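Local atomic coordinates of phosphoribosylformylglycinamidine synthase 2 (PDB entry 3VIU), a protein that belongs to the AIR synthase-related (PurM-like) family and, in this model, carries adenosine-5'-diphosphate and magnesium. Residues F557-E570 against L677-G691. Sequence-based numbering, arbitrary orientation.
Sequences FRRPGEVLLLIGEE and LEERGLPYRVLGETG
T690 plugs into the segment 557-562, which leads into strand 563-567, with both branches of its side chain. With chi1 at 58°, OG1 lies between the backbone N and the carbonyl carbon and donates to R559 O at 2.5 Å, in the carbonyl plane on a lone pair, while accepting a bent hydrogen bond from E562 N. CG2 sits over one face of the F557 ring, 3.7 Å from its centroid, a CH-pi contact. Backbone hydrogen bonds from T690 N to E562 O and from G561 N to T690 O complete the grip; the carboxylate of E562 turns elsewhere, to T664. Beyond it, strands 563-567 and 684-690 run antiparallel. L564 N gives a nearly straight bond (177°) to G688 O, but L564 O faces two amides, L687 N and G688 N, both weakly bound: a classic beta bulge that shifts the register by one. On one face V563 CG1 meets V686 CG1 at 3.5 Å, and I567 CD1 wedges between CD1 and CD2 of L677, their side chains crossing at about a right angle. On the other, L687 CD1 packs on L566 CB. R685, bent at chi2 and chi3, makes a salt bridge through NH1 to E570 OE2 at 3.0 Å; OE2 lies in the guanidinium plane but is met from above the carboxylate plane, the two groups standing 72° apart. Strand 661-665 flanks 563-567 on its other edge, and helix 670-679, joined to strand 684-690 by a short loop, lies against V563, L565 and Y684, consistent with the PurM C-terminal-domain-like fold.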
loop_
_atom_site.group_PDB
_atom_site.type_symbol
_atom_site.label_atom_id
_atom_site.label_comp_id
_atom_site.label_asym_id
_atom_site.label_seq_id
_atom_site.Cartn_x
_atom_site.Cartn_y
_atom_site.Cartn_z
ATOM N N PHE A 557 -1.871 9.499 25.465
ATOM C CA PHE A 557 -1.754 10.519 26.495
ATOM C C PHE A 557 -0.592 10.025 27.344
ATOM O O PHE A 557 -0.603 8.891 27.816
ATOM C CB PHE A 557 -3.022 10.609 27.348
ATOM C CG PHE A 557 -4.214 11.169 26.617
ATOM C CD1 PHE A 557 -4.078 12.260 25.764
ATOM C CD2 PHE A 557 -5.481 10.624 26.817
ATOM C CE1 PHE A 557 -5.183 12.805 25.122
ATOM C CE2 PHE A 557 -6.600 11.160 26.181
ATOM C CZ PHE A 557 -6.452 12.255 25.329
ATOM N N ARG A 558 0.416 10.866 27.544
ATOM C CA ARG A 558 1.574 10.431 28.300
ATOM C C ARG A 558 1.673 10.885 29.740
ATOM O O ARG A 558 2.370 10.258 30.541
ATOM C CB ARG A 558 2.848 10.809 27.540
ATOM C CG ARG A 558 3.451 9.623 26.795
ATOM C CD ARG A 558 4.674 10.002 25.978
ATOM N NE ARG A 558 4.322 10.789 24.802
ATOM C CZ ARG A 558 5.187 11.139 23.856
ATOM N NH1 ARG A 558 4.784 11.853 22.819
ATOM N NH2 ARG A 558 6.459 10.775 23.950
ATOM N N ARG A 559 0.970 11.959 30.080
ATOM C CA ARG A 559 1.019 12.479 31.439
ATOM C C ARG A 559 -0.221 13.281 31.788
ATOM O O ARG A 559 -0.867 13.860 30.914
ATOM C CB ARG A 559 2.262 13.360 31.615
ATOM C CG ARG A 559 2.556 14.245 30.405
ATOM C CD ARG A 559 3.663 15.275 30.656
ATOM N NE ARG A 559 4.942 14.672 31.025
ATOM C CZ ARG A 559 5.332 14.437 32.278
ATOM N NH1 ARG A 559 4.541 14.754 33.300
ATOM N NH2 ARG A 559 6.518 13.889 32.514
ATOM N N PRO A 560 -0.573 13.320 33.080
ATOM C CA PRO A 560 -1.749 14.071 33.533
ATOM C C PRO A 560 -1.483 15.580 33.564
ATOM O O PRO A 560 -0.332 16.005 33.673
ATOM C CB PRO A 560 -1.996 13.502 34.926
ATOM C CG PRO A 560 -0.603 13.190 35.401
ATOM C CD PRO A 560 0.010 12.536 34.184
ATOM N N GLY A 561 -2.547 16.379 33.451
ATOM C CA GLY A 561 -2.398 17.825 33.505
ATOM C C GLY A 561 -2.158 18.560 32.201
ATOM O O GLY A 561 -2.061 19.785 32.187
ATOM N N GLU A 562 -2.045 17.831 31.099
ATOM C CA GLU A 562 -1.828 18.473 29.812
ATOM C C GLU A 562 -3.158 18.986 29.282
ATOM O O GLU A 562 -4.196 18.357 29.486
ATOM C CB GLU A 562 -1.207 17.486 28.818
ATOM C CG GLU A 562 0.272 17.205 29.076
ATOM C CD GLU A 562 0.932 16.380 27.981
ATOM O OE1 GLU A 562 2.181 16.381 27.926
ATOM O OE2 GLU A 562 0.217 15.729 27.182
ATOM N N VAL A 563 -3.138 20.142 28.628
ATOM C CA VAL A 563 -4.364 20.692 28.072
ATOM C C VAL A 563 -4.638 19.931 26.772
ATOM O O VAL A 563 -3.735 19.734 25.957
ATOM C CB VAL A 563 -4.239 22.210 27.768
ATOM C CG1 VAL A 563 -5.563 22.745 27.240
ATOM C CG2 VAL A 563 -3.829 22.968 29.026
ATOM N N LEU A 564 -5.885 19.504 26.598
ATOM C CA LEU A 564 -6.302 18.746 25.423
ATOM C C LEU A 564 -7.147 19.597 24.479
ATOM O O LEU A 564 -8.232 20.041 24.838
ATOM C CB LEU A 564 -7.090 17.505 25.876
ATOM C CG LEU A 564 -7.806 16.655 24.811
ATOM C CD1 LEU A 564 -6.817 16.217 23.746
ATOM C CD2 LEU A 564 -8.466 15.445 25.480
ATOM N N LEU A 565 -6.648 19.820 23.270
ATOM C CA LEU A 565 -7.360 20.630 22.285
ATOM C C LEU A 565 -7.808 19.835 21.049
ATOM O O LEU A 565 -7.376 18.704 20.819
ATOM C CB LEU A 565 -6.483 21.790 21.799
ATOM C CG LEU A 565 -5.926 22.836 22.757
ATOM C CD1 LEU A 565 -4.741 22.261 23.554
ATOM C CD2 LEU A 565 -5.465 24.035 21.938
ATOM N N LEU A 566 -8.662 20.461 20.245
ATOM C CA LEU A 566 -9.155 19.844 19.032
ATOM C C LEU A 566 -9.146 20.855 17.895
ATOM O O LEU A 566 -9.733 21.933 18.011
ATOM C CB LEU A 566 -10.565 19.312 19.276
ATOM C CG LEU A 566 -11.350 18.561 18.193
ATOM C CD1 LEU A 566 -12.212 19.529 17.414
ATOM C CD2 LEU A 566 -10.399 17.795 17.291
ATOM N N ILE A 567 -8.443 20.514 16.812
ATOM C CA ILE A 567 -8.375 21.357 15.617
ATOM C C ILE A 567 -9.585 20.904 14.805
ATOM O O ILE A 567 -9.713 19.717 14.512
ATOM C CB ILE A 567 -7.127 21.068 14.731
ATOM C CG1 ILE A 567 -5.873 20.876 15.584
ATOM C CG2 ILE A 567 -6.930 22.214 13.735
ATOM C CD1 ILE A 567 -5.373 22.115 16.228
ATOM N N GLY A 568 -10.464 21.836 14.448
ATOM C CA GLY A 568 -11.656 21.485 13.691
ATOM C C GLY A 568 -12.878 21.530 14.592
ATOM O O GLY A 568 -12.801 22.046 15.709
ATOM N N GLU A 569 -14.000 20.988 14.134
ATOM C CA GLU A 569 -15.213 20.998 14.947
ATOM C C GLU A 569 -15.696 19.639 15.445
ATOM O O GLU A 569 -15.352 18.591 14.885
ATOM C CB GLU A 569 -16.324 21.743 14.207
ATOM C CG GLU A 569 -16.201 23.256 14.420
ATOM C CD GLU A 569 -16.911 24.087 13.374
ATOM O OE1 GLU A 569 -16.838 25.329 13.481
ATOM O OE2 GLU A 569 -17.529 23.507 12.448
ATOM N N GLU A 570 -16.488 19.679 16.513
ATOM C CA GLU A 570 -17.002 18.480 17.166
ATOM C C GLU A 570 -18.012 17.690 16.365
ATOM O O GLU A 570 -18.102 16.475 16.507
ATOM C CB GLU A 570 -17.634 18.843 18.512
ATOM C CG GLU A 570 -16.822 19.813 19.349
ATOM C CD GLU A 570 -17.450 20.084 20.702
ATOM O OE1 GLU A 570 -18.697 20.145 20.780
ATOM O OE2 GLU A 570 -16.697 20.247 21.685
ATOM N N LEU A 677 -2.998 28.483 15.873
ATOM C CA LEU A 677 -4.194 28.028 15.180
ATOM C C LEU A 677 -5.020 29.208 14.677
ATOM O O LEU A 677 -5.549 29.176 13.565
ATOM C CB LEU A 677 -5.041 27.153 16.101
ATOM C CG LEU A 677 -4.359 25.871 16.571
ATOM C CD1 LEU A 677 -5.261 25.156 17.552
ATOM C CD2 LEU A 677 -4.034 24.992 15.376
ATOM N N GLU A 678 -5.126 30.250 15.497
ATOM C CA GLU A 678 -5.882 31.437 15.117
ATOM C C GLU A 678 -5.288 32.139 13.899
ATOM O O GLU A 678 -6.019 32.564 13.008
ATOM C CB GLU A 678 -5.952 32.405 16.291
ATOM C CG GLU A 678 -7.221 32.277 17.098
ATOM C CD GLU A 678 -7.025 32.657 18.542
ATOM O OE1 GLU A 678 -6.242 33.594 18.808
ATOM O OE2 GLU A 678 -7.662 32.021 19.411
ATOM N N GLU A 679 -3.966 32.258 13.860
ATOM C CA GLU A 679 -3.301 32.909 12.735
ATOM C C GLU A 679 -3.484 32.102 11.454
ATOM O O GLU A 679 -3.182 32.586 10.363
ATOM C CB GLU A 679 -1.806 33.093 13.021
ATOM C CG GLU A 679 -1.522 33.901 14.279
ATOM C CD GLU A 679 -0.049 34.219 14.469
ATOM O OE1 GLU A 679 0.781 33.282 14.433
ATOM O OE2 GLU A 679 0.275 35.413 14.666
ATOM N N ARG A 680 -3.973 30.873 11.596
ATOM C CA ARG A 680 -4.213 30.000 10.452
ATOM C C ARG A 680 -5.701 29.956 10.121
ATOM O O ARG A 680 -6.122 29.203 9.244
ATOM C CB ARG A 680 -3.728 28.581 10.750
ATOM C CG ARG A 680 -2.256 28.469 11.087
ATOM C CD ARG A 680 -1.387 28.953 9.943
ATOM N NE ARG A 680 0.028 28.911 10.299
ATOM C CZ ARG A 680 0.722 27.792 10.497
ATOM N NH1 ARG A 680 0.137 26.610 10.370
ATOM N NH2 ARG A 680 2.000 27.860 10.833
ATOM N N GLY A 681 -6.488 30.763 10.832
ATOM C CA GLY A 681 -7.926 30.804 10.622
ATOM C C GLY A 681 -8.589 29.447 10.803
ATOM O O GLY A 681 -9.585 29.136 10.148
ATOM N N LEU A 682 -8.042 28.638 11.705
ATOM C CA LEU A 682 -8.570 27.301 11.946
ATOM C C LEU A 682 -9.493 27.194 13.154
ATOM O O LEU A 682 -9.164 27.657 14.248
ATOM C CB LEU A 682 -7.417 26.305 12.111
ATOM C CG LEU A 682 -6.496 26.044 10.914
ATOM C CD1 LEU A 682 -5.502 24.938 11.246
ATOM C CD2 LEU A 682 -7.336 25.650 9.708
ATOM N N PRO A 683 -10.675 26.585 12.969
ATOM C CA PRO A 683 -11.599 26.443 14.096
ATOM C C PRO A 683 -10.918 25.490 15.064
ATOM O O PRO A 683 -10.228 24.564 14.634
ATOM C CB PRO A 683 -12.831 25.808 13.458
ATOM C CG PRO A 683 -12.743 26.227 12.009
ATOM C CD PRO A 683 -11.275 26.069 11.727
ATOM N N TYR A 684 -11.084 25.723 16.359
ATOM C CA TYR A 684 -10.467 24.857 17.357
ATOM C C TYR A 684 -11.209 24.987 18.673
ATOM O O TYR A 684 -12.050 25.873 18.839
ATOM C CB TYR A 684 -8.989 25.228 17.556
ATOM C CG TYR A 684 -8.755 26.464 18.401
ATOM C CD1 TYR A 684 -8.756 26.390 19.798
ATOM C CD2 TYR A 684 -8.547 27.708 17.811
ATOM C CE1 TYR A 684 -8.558 27.524 20.585
ATOM C CE2 TYR A 684 -8.349 28.853 18.591
ATOM C CZ TYR A 684 -8.357 28.751 19.976
ATOM O OH TYR A 684 -8.174 29.874 20.752
ATOM N N ARG A 685 -10.893 24.094 19.606
ATOM C CA ARG A 685 -11.516 24.106 20.924
ATOM C C ARG A 685 -10.634 23.477 21.984
ATOM O O ARG A 685 -9.880 22.538 21.716
ATOM C CB ARG A 685 -12.851 23.357 20.907
ATOM C CG ARG A 685 -14.041 24.159 20.398
ATOM C CD ARG A 685 -15.296 23.835 21.214
ATOM N NE ARG A 685 -15.201 24.344 22.583
ATOM C CZ ARG A 685 -15.527 23.651 23.672
ATOM N NH1 ARG A 685 -15.973 22.401 23.575
ATOM N NH2 ARG A 685 -15.400 24.212 24.868
ATOM N N VAL A 686 -10.738 24.011 23.193
ATOM C CA VAL A 686 -10.000 23.497 24.333
ATOM C C VAL A 686 -10.991 22.607 25.081
ATOM O O VAL A 686 -11.773 23.089 25.896
ATOM C CB VAL A 686 -9.536 24.639 25.265
ATOM C CG1 VAL A 686 -8.732 24.063 26.422
ATOM C CG2 VAL A 686 -8.701 25.647 24.480
ATOM N N LEU A 687 -10.949 21.310 24.793
ATOM C CA LEU A 687 -11.858 20.341 25.399
ATOM C C LEU A 687 -11.678 20.084 26.887
ATOM O O LEU A 687 -12.671 19.934 27.603
ATOM C CB LEU A 687 -11.766 19.008 24.656
ATOM C CG LEU A 687 -11.958 19.084 23.138
ATOM C CD1 LEU A 687 -11.800 17.697 22.555
ATOM C CD2 LEU A 687 -13.322 19.667 22.795
ATOM N N GLY A 688 -10.426 20.014 27.345
ATOM C CA GLY A 688 -10.154 19.762 28.754
ATOM C C GLY A 688 -8.708 19.385 29.047
ATOM O O GLY A 688 -7.781 19.996 28.511
ATOM N N GLU A 689 -8.505 18.387 29.902
ATOM C CA GLU A 689 -7.155 17.944 30.248
ATOM C C GLU A 689 -7.030 16.428 30.373
ATOM O O GLU A 689 -8.028 15.707 30.408
ATOM C CB GLU A 689 -6.676 18.603 31.556
ATOM C CG GLU A 689 -7.619 18.470 32.740
ATOM C CD GLU A 689 -6.977 18.900 34.061
ATOM O OE1 GLU A 689 -6.090 19.779 34.041
ATOM O OE2 GLU A 689 -7.368 18.368 35.126
ATOM N N THR A 690 -5.792 15.952 30.445
ATOM C CA THR A 690 -5.534 14.523 30.570
ATOM C C THR A 690 -5.378 14.151 32.032
ATOM O O THR A 690 -5.254 15.025 32.894
ATOM C CB THR A 690 -4.238 14.114 29.833
ATOM O OG1 THR A 690 -3.133 14.868 30.356
ATOM C CG2 THR A 690 -4.366 14.371 28.344
ATOM N N GLY A 691 -5.384 12.849 32.304
ATOM C CA GLY A 691 -5.215 12.380 33.663
ATOM C C GLY A 691 -6.310 11.461 34.160
ATOM O O GLY A 691 -7.412 11.418 33.606
#